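Local coordinates for protein beta-glucanase (PDB 4LE4) that probably hydrolyses beta-glucans, as a fungal family 131 glycoside hydrolase that binds the cello-oligosaccharide cellotriose, at residues W145-G149 against Q150-S154; G24-G28 against P29-Y33; E156-A159 against D160-H163. All blocks are in the same frame, centred on the assembly; numbering follows the deposited sequence.

Contact 1 (W145-G149 against Q150-S154); sequences WCVGG and QTQWS
A beta hairpin joins strand 142-147 to strand 150-156 here, and W145 sits opposite both Q152 and W153 in a classic beta bulge. W145 N donates to W153 O over 2.9 Å, while W145 O takes the N-H of Q152 almost straight. Beyond the bulge V147 and Q150 bond both ways round a type I' turn through G148 and G149: V147 N reaches Q150 O at 3.0 Å, and Q150 N approaches V147 O from above the carbonyl plane. Both glycines have positive phi, and at G149 a side chain would jam against the preceding carbonyl. The hairpin ends one sheet of the concanavalin-type fold. A chi1 of 173° sets the W145 indole obliquely across Q152, ring and amide planes 90° apart, with Q152 CB 3.5 Å from W145 CE3; V147 CG2 lies over one indole face, toward its rim. F178 stacks on the same indole. Replacing W145 with alanine would probably leave Q152 CB and V147 CG2 facing a gap and deprive F178 of its stacking partner. Q152 bends at chi2 (-70°), bringing NE2 back to a weak bond with Q150 O. On the other face C146 SG lies 3.7 Å from T151 OG1, which is bonded to R144.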
loop_
_atom_site.group_PDB
_atom_site.type_symbol
_atom_site.label_atom_id
_atom_site.label_comp_id
_atom_site.label_asym_id
_atom_site.label_seq_id
_atom_site.Cartn_x
_atom_site.Cartn_y
_atom_site.Cartn_z
ATOM N N TRP A 145 0.366 11.315 -4.159
ATOM C CA TRP A 145 1.238 10.360 -4.825
ATOM C C TRP A 145 2.535 11.152 -5.007
ATOM O O TRP A 145 2.514 12.232 -5.585
ATOM C CB TRP A 145 0.690 9.965 -6.191
ATOM C CG TRP A 145 1.667 9.112 -6.945
ATOM C CD1 TRP A 145 2.172 7.890 -6.568
ATOM C CD2 TRP A 145 2.268 9.424 -8.214
ATOM N NE1 TRP A 145 3.046 7.432 -7.532
ATOM C CE2 TRP A 145 3.120 8.348 -8.547
ATOM C CE3 TRP A 145 2.168 10.510 -9.093
ATOM C CZ2 TRP A 145 3.878 8.323 -9.737
ATOM C CZ3 TRP A 145 2.926 10.497 -10.281
ATOM C CH2 TRP A 145 3.763 9.405 -10.584
ATOM N N CYS A 146 3.646 10.614 -4.527
ATOM C CA CYS A 146 4.942 11.274 -4.611
ATOM C C CYS A 146 5.926 10.453 -5.446
ATOM O O CYS A 146 5.817 9.208 -5.537
ATOM C CB CYS A 146 5.540 11.426 -3.216
ATOM S SG CYS A 146 4.478 12.395 -2.140
ATOM N N VAL A 147 6.875 11.175 -6.045
ATOM C CA VAL A 147 7.955 10.578 -6.831
ATOM C C VAL A 147 9.204 11.307 -6.351
ATOM O O VAL A 147 9.279 12.536 -6.431
ATOM C CB VAL A 147 7.782 10.802 -8.362
ATOM C CG1 VAL A 147 8.978 10.202 -9.098
ATOM C CG2 VAL A 147 6.483 10.167 -8.832
ATOM N N GLY A 148 10.152 10.556 -5.807
ATOM C CA GLY A 148 11.359 11.181 -5.287
ATOM C C GLY A 148 11.043 12.163 -4.174
ATOM O O GLY A 148 11.761 13.142 -3.962
ATOM N N GLY A 149 9.942 11.928 -3.470
ATOM C CA GLY A 149 9.564 12.819 -2.382
ATOM C C GLY A 149 8.713 14.031 -2.762
ATOM O O GLY A 149 8.115 14.678 -1.893
ATOM N N GLN A 150 8.641 14.337 -4.045
ATOM C CA GLN A 150 7.871 15.469 -4.538
ATOM C C GLN A 150 6.455 15.068 -4.907
ATOM O O GLN A 150 6.245 14.069 -5.603
ATOM C CB GLN A 150 8.568 16.068 -5.749
ATOM C CG GLN A 150 9.941 16.649 -5.423
ATOM C CD GLN A 150 10.680 17.112 -6.678
ATOM O OE1 GLN A 150 10.782 16.375 -7.640
ATOM N NE2 GLN A 150 11.201 18.331 -6.656
ATOM N N THR A 151 5.474 15.812 -4.403
ATOM C CA THR A 151 4.066 15.494 -4.715
ATOM C C THR A 151 3.736 15.772 -6.190
ATOM O O THR A 151 3.968 16.881 -6.720
ATOM C CB THR A 151 3.107 16.307 -3.827
ATOM O OG1 THR A 151 3.286 15.898 -2.468
ATOM C CG2 THR A 151 1.639 16.117 -4.252
ATOM N N GLN A 152 3.179 14.772 -6.860
ATOM C CA GLN A 152 2.823 14.913 -8.271
ATOM C C GLN A 152 1.317 14.907 -8.487
ATOM O O GLN A 152 0.836 15.294 -9.548
ATOM C CB GLN A 152 3.406 13.767 -9.076
ATOM C CG GLN A 152 4.887 13.580 -8.919
ATOM C CD GLN A 152 5.667 14.696 -9.555
ATOM O OE1 GLN A 152 5.397 15.098 -10.686
ATOM N NE2 GLN A 152 6.651 15.211 -8.824
ATOM N N TRP A 153 0.576 14.452 -7.481
ATOM C CA TRP A 153 -0.879 14.368 -7.598
ATOM C C TRP A 153 -1.420 14.288 -6.167
ATOM O O TRP A 153 -0.738 13.793 -5.288
ATOM C CB TRP A 153 -1.221 13.072 -8.360
ATOM C CG TRP A 153 -2.678 12.733 -8.394
ATOM C CD1 TRP A 153 -3.584 13.064 -9.361
ATOM C CD2 TRP A 153 -3.389 11.981 -7.409
ATOM N NE1 TRP A 153 -4.823 12.548 -9.036
ATOM C CE2 TRP A 153 -4.725 11.879 -7.843
ATOM C CE3 TRP A 153 -3.018 11.377 -6.202
ATOM C CZ2 TRP A 153 -5.707 11.187 -7.107
ATOM C CZ3 TRP A 153 -4.001 10.682 -5.462
ATOM C CH2 TRP A 153 -5.327 10.598 -5.930
ATOM N N SER A 154 -2.619 14.804 -5.922
ATOM C CA SER A 154 -3.192 14.675 -4.580
ATOM C C SER A 154 -4.725 14.792 -4.650
ATOM O O SER A 154 -5.287 15.241 -5.654
ATOM C CB SER A 154 -2.600 15.733 -3.622
ATOM O OG SER A 154 -2.879 17.051 -4.065
#

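Contact 2 (G24-G28 against P29-Y33); sequences GNQVG and PYQYY
V27 and Y30 face each other through a water where the loop after strand 2-6 turns into strand 30-34. Water 1 donates to V27 O at 2.8 Å and to Y30 O at 2.6 Å, so one molecule spans two carbonyls whose oxygens stand 4.4 Å apart. The close-packed side belongs to the strand. Y30 leaves the backbone on the side away from the loop, its ring meets W5 edge-to-face, and its OH bonds to G7 O; P29 O accepts from W5 NE1. Contact on the solvent-exposed loop side is much sparser. Q26 and Q31 both run extended beyond CG and cross obliquely, their amide planes 79° apart, with Q26 OE1 4.2 Å from Q31 NE2. Each amide is held by another partner: Q26 NE2 by W23 O, Q31 NE2 by Q85 OE1. G28, with phi 86°, makes the bend into P29; any side chain there would be jammed against the carbonyl O of V27. Two residues earlier Q26 is the centre of an inverse gamma turn, closed by a weak 2.9 Å bond from V27 N to N25 O. A water-bridged loop leads into a strand that pairs antiparallel with strand 78-84 in a sheet of the concanavalin-type fold.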
loop_
_atom_site.group_PDB
_atom_site.type_symbol
_atom_site.label_atom_id
_atom_site.label_comp_id
_atom_site.label_asym_id
_atom_site.label_seq_id
_atom_site.Cartn_x
_atom_site.Cartn_y
_atom_site.Cartn_z
ATOM N N GLY A 24 14.015 -18.404 7.730
ATOM C CA GLY A 24 14.462 -19.747 7.395
ATOM C C GLY A 24 13.483 -20.572 6.582
ATOM O O GLY A 24 13.832 -21.648 6.098
ATOM N N ASN A 25 12.259 -20.075 6.427
ATOM C CA ASN A 25 11.238 -20.780 5.662
ATOM C C ASN A 25 10.344 -19.698 5.054
ATOM O O ASN A 25 9.262 -19.395 5.559
ATOM C CB ASN A 25 10.422 -21.682 6.582
ATOM C CG ASN A 25 9.647 -22.740 5.825
ATOM O OD1 ASN A 25 8.677 -23.300 6.333
ATOM N ND2 ASN A 25 10.078 -23.024 4.603
ATOM N N GLN A 26 10.829 -19.111 3.974
ATOM C CA GLN A 26 10.131 -18.024 3.293
ATOM C C GLN A 26 8.965 -18.470 2.418
ATOM O O GLN A 26 8.984 -18.307 1.210
ATOM C CB GLN A 26 11.167 -17.225 2.493
ATOM C CG GLN A 26 12.192 -16.556 3.401
ATOM C CD GLN A 26 13.314 -15.864 2.649
ATOM O OE1 GLN A 26 13.140 -15.443 1.509
ATOM N NE2 GLN A 26 14.472 -15.725 3.302
ATOM N N VAL A 27 7.934 -19.013 3.051
ATOM C CA VAL A 27 6.771 -19.502 2.326
ATOM C C VAL A 27 5.622 -18.499 2.279
ATOM O O VAL A 27 5.546 -17.572 3.083
ATOM C CB VAL A 27 6.202 -20.785 2.972
ATOM C CG1 VAL A 27 7.229 -21.924 2.910
ATOM C CG2 VAL A 27 5.794 -20.487 4.403
ATOM N N GLY A 28 4.712 -18.723 1.345
ATOM C CA GLY A 28 3.556 -17.857 1.223
ATOM C C GLY A 28 3.845 -16.637 0.367
ATOM O O GLY A 28 4.953 -16.478 -0.132
ATOM N N PRO A 29 2.868 -15.745 0.205
ATOM C CA PRO A 29 3.021 -14.534 -0.614
ATOM C C PRO A 29 3.635 -13.292 0.017
ATOM O O PRO A 29 3.962 -12.332 -0.707
ATOM C CB PRO A 29 1.599 -14.256 -1.043
ATOM C CG PRO A 29 0.841 -14.573 0.235
ATOM C CD PRO A 29 1.479 -15.893 0.674
ATOM N N TYR A 30 3.774 -13.291 1.342
ATOM C CA TYR A 30 4.279 -12.110 2.041
ATOM C C TYR A 30 5.308 -12.349 3.116
ATOM O O TYR A 30 5.159 -13.251 3.938
ATOM C CB TYR A 30 3.125 -11.374 2.740
ATOM C CG TYR A 30 2.205 -10.535 1.867
ATOM C CD1 TYR A 30 2.641 -9.329 1.307
ATOM C CD2 TYR A 30 0.883 -10.921 1.654
ATOM C CE1 TYR A 30 1.767 -8.526 0.566
ATOM C CE2 TYR A 30 -0.002 -10.137 0.905
ATOM C CZ TYR A 30 0.451 -8.933 0.370
ATOM O OH TYR A 30 -0.418 -8.132 -0.317
ATOM N N GLN A 31 6.332 -11.500 3.149
ATOM C CA GLN A 31 7.303 -11.570 4.215
ATOM C C GLN A 31 6.655 -10.748 5.353
ATOM O O GLN A 31 6.191 -9.599 5.143
ATOM C CB GLN A 31 8.622 -10.906 3.816
ATOM C CG GLN A 31 9.152 -11.331 2.469
ATOM C CD GLN A 31 10.582 -10.864 2.261
ATOM O OE1 GLN A 31 10.966 -9.789 2.724
ATOM N NE2 GLN A 31 11.378 -11.674 1.544
ATOM N N TYR A 32 6.643 -11.308 6.549
ATOM C CA TYR A 32 6.056 -10.627 7.687
ATOM C C TYR A 32 7.090 -10.487 8.803
ATOM O O TYR A 32 7.391 -11.449 9.521
ATOM C CB TYR A 32 4.820 -11.411 8.149
ATOM C CG TYR A 32 4.126 -10.749 9.318
ATOM C CD1 TYR A 32 3.623 -9.460 9.203
ATOM C CD2 TYR A 32 4.040 -11.390 10.545
ATOM C CE1 TYR A 32 3.046 -8.800 10.310
ATOM C CE2 TYR A 32 3.456 -10.743 11.657
ATOM C CZ TYR A 32 2.975 -9.457 11.522
ATOM O OH TYR A 32 2.438 -8.800 12.606
ATOM N N TYR A 33 7.699 -9.297 8.901
ATOM C CA TYR A 33 8.679 -9.058 9.952
ATOM C C TYR A 33 8.751 -7.608 10.411
ATOM O O TYR A 33 9.218 -7.361 11.516
ATOM C CB TYR A 33 10.076 -9.560 9.556
ATOM C CG TYR A 33 10.716 -8.817 8.398
ATOM C CD1 TYR A 33 10.489 -9.218 7.085
ATOM C CD2 TYR A 33 11.582 -7.750 8.622
ATOM C CE1 TYR A 33 11.109 -8.598 6.018
ATOM C CE2 TYR A 33 12.210 -7.106 7.565
ATOM C CZ TYR A 33 11.971 -7.535 6.259
ATOM O OH TYR A 33 12.554 -6.885 5.191
HETATM O O HOH W 1 3.783 -15.434 3.570
#

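Contact 3 (E156-A159 against D160-H163); sequences EWAA and DVWH
Water 2 is gripped by three groups: it donates to E156 O at 2.7 Å, accepts from A158 N at 3.0 Å, and bonds H163 NE2 at 2.8 Å, in the plane of the imidazole at its edge. It ties the two ends of a connection built round a type II beta turn, A158 to V161, which carries the chain from strand 150-156 to strand 163-170 and so from one sheet of the concanavalin-type fold to the other. D160 occupies the turn position with positive phi, although it is not a glycine; its CB lies close beside A159 O. The turn's two end carbonyls are spanned by water 3, which lies 2.8 Å from A158 O and 2.6 Å from V161 O and also accepts a weak bond from W157 NE1. On the inner side W157 and H163 meet obliquely, their planes 84° apart, with W157 CD1 3.9 Å from H163 NE2. Chi1 of -167° swings the indole to that side, and chi2 near 5° turns its CD1 toward the histidine. R103 makes a cation-pi contact with this indole and also bonds W157 O, fixing the residue through ring and backbone together. Across the turn's mouth, A158 CB touches V161 CG2 at 3.9 Å.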
loop_
_atom_site.group_PDB
_atom_site.type_symbol
_atom_site.label_atom_id
_atom_site.label_comp_id
_atom_site.label_asym_id
_atom_site.label_seq_id
_atom_site.Cartn_x
_atom_site.Cartn_y
_atom_site.Cartn_z
ATOM N N GLU A 156 -8.461 15.096 -1.865
ATOM C CA GLU A 156 -8.970 15.111 -0.490
ATOM C C GLU A 156 -9.206 13.645 -0.098
ATOM O O GLU A 156 -9.892 12.925 -0.820
ATOM C CB GLU A 156 -10.301 15.848 -0.432
ATOM C CG GLU A 156 -10.991 15.766 0.942
ATOM C CD GLU A 156 -10.169 16.406 2.043
ATOM O OE1 GLU A 156 -9.370 17.316 1.725
ATOM O OE2 GLU A 156 -10.327 16.024 3.232
ATOM N N TRP A 157 -8.658 13.200 1.024
ATOM C CA TRP A 157 -8.857 11.808 1.423
ATOM C C TRP A 157 -10.113 11.668 2.302
ATOM O O TRP A 157 -10.070 11.876 3.507
ATOM C CB TRP A 157 -7.632 11.303 2.165
ATOM C CG TRP A 157 -7.606 9.784 2.340
ATOM C CD1 TRP A 157 -8.513 8.877 1.827
ATOM C CD2 TRP A 157 -6.621 9.022 3.034
ATOM N NE1 TRP A 157 -8.139 7.611 2.163
ATOM C CE2 TRP A 157 -6.984 7.662 2.905
ATOM C CE3 TRP A 157 -5.455 9.349 3.760
ATOM C CZ2 TRP A 157 -6.230 6.633 3.472
ATOM C CZ3 TRP A 157 -4.707 8.339 4.319
ATOM C CH2 TRP A 157 -5.100 6.975 4.171
ATOM N N ALA A 158 -11.225 11.325 1.674
ATOM C CA ALA A 158 -12.496 11.183 2.382
ATOM C C ALA A 158 -12.697 9.779 2.982
ATOM O O ALA A 158 -12.174 8.784 2.484
ATOM C CB ALA A 158 -13.648 11.502 1.420
ATOM N N ALA A 159 -13.469 9.720 4.057
ATOM C CA ALA A 159 -13.775 8.453 4.705
ATOM C C ALA A 159 -14.605 7.543 3.805
ATOM O O ALA A 159 -15.434 8.024 3.029
ATOM C CB ALA A 159 -14.538 8.712 6.002
ATOM N N ASP A 160 -14.373 6.237 3.934
ATOM C CA ASP A 160 -15.103 5.191 3.212
ATOM C C ASP A 160 -14.940 5.167 1.705
ATOM O O ASP A 160 -15.675 4.442 1.011
ATOM C CB ASP A 160 -16.604 5.278 3.541
ATOM C CG ASP A 160 -16.859 5.414 5.028
ATOM O OD1 ASP A 160 -16.241 4.660 5.786
ATOM O OD2 ASP A 160 -17.668 6.269 5.453
ATOM N N VAL A 161 -14.025 5.974 1.180
ATOM C CA VAL A 161 -13.794 5.986 -0.260
ATOM C C VAL A 161 -12.654 5.060 -0.588
ATOM O O VAL A 161 -11.601 5.155 0.021
ATOM C CB VAL A 161 -13.414 7.423 -0.771
ATOM C CG1 VAL A 161 -12.985 7.369 -2.252
ATOM C CG2 VAL A 161 -14.611 8.357 -0.604
ATOM N N TRP A 162 -12.859 4.162 -1.544
ATOM C CA TRP A 162 -11.791 3.267 -1.945
ATOM C C TRP A 162 -10.980 3.888 -3.065
ATOM O O TRP A 162 -11.541 4.325 -4.049
ATOM C CB TRP A 162 -12.367 1.932 -2.427
ATOM C CG TRP A 162 -12.659 1.028 -1.296
ATOM C CD1 TRP A 162 -13.879 0.852 -0.657
ATOM C CD2 TRP A 162 -11.709 0.243 -0.578
ATOM N NE1 TRP A 162 -13.720 0.007 0.410
ATOM C CE2 TRP A 162 -12.407 -0.388 0.486
ATOM C CE3 TRP A 162 -10.323 0.010 -0.723
ATOM C CZ2 TRP A 162 -11.779 -1.241 1.392
ATOM C CZ3 TRP A 162 -9.682 -0.846 0.196
ATOM C CH2 TRP A 162 -10.422 -1.464 1.242
ATOM N N HIS A 163 -9.664 3.973 -2.870
ATOM C CA HIS A 163 -8.759 4.501 -3.874
ATOM C C HIS A 163 -8.002 3.351 -4.473
ATOM O O HIS A 163 -7.246 2.668 -3.781
ATOM C CB HIS A 163 -7.756 5.474 -3.238
ATOM C CG HIS A 163 -8.371 6.781 -2.863
ATOM N ND1 HIS A 163 -8.385 7.863 -3.716
ATOM C CD2 HIS A 163 -9.046 7.161 -1.753
ATOM C CE1 HIS A 163 -9.047 8.859 -3.146
ATOM N NE2 HIS A 163 -9.460 8.458 -1.954
HETATM O O HOH W 2 -11.122 10.531 -1.167
HETATM O O HOH W 3 -10.821 6.382 2.153
#

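In the fold
Each contact mixes buried and exposed residues, but the bonding differs with place. Contact 1 is a hairpin held by direct backbone bonds, with W145 and W153 on the face that packs against strands 175-182 and 188-195. Contacts 2 and 3 are irregular connections in which waters bridge the two segments. Contacts 1 and 3 adjoin in the sequence, so strand 150-156 runs from the hairpin into the turn; H180 meets a ring from each, W153 in contact 1 and H163 in contact 3. Contacts 1 and 2 reach the same sheet from opposite sides of the chain's centre, their centres about 30 Å apart. Contact 3 instead leads into the other sheet.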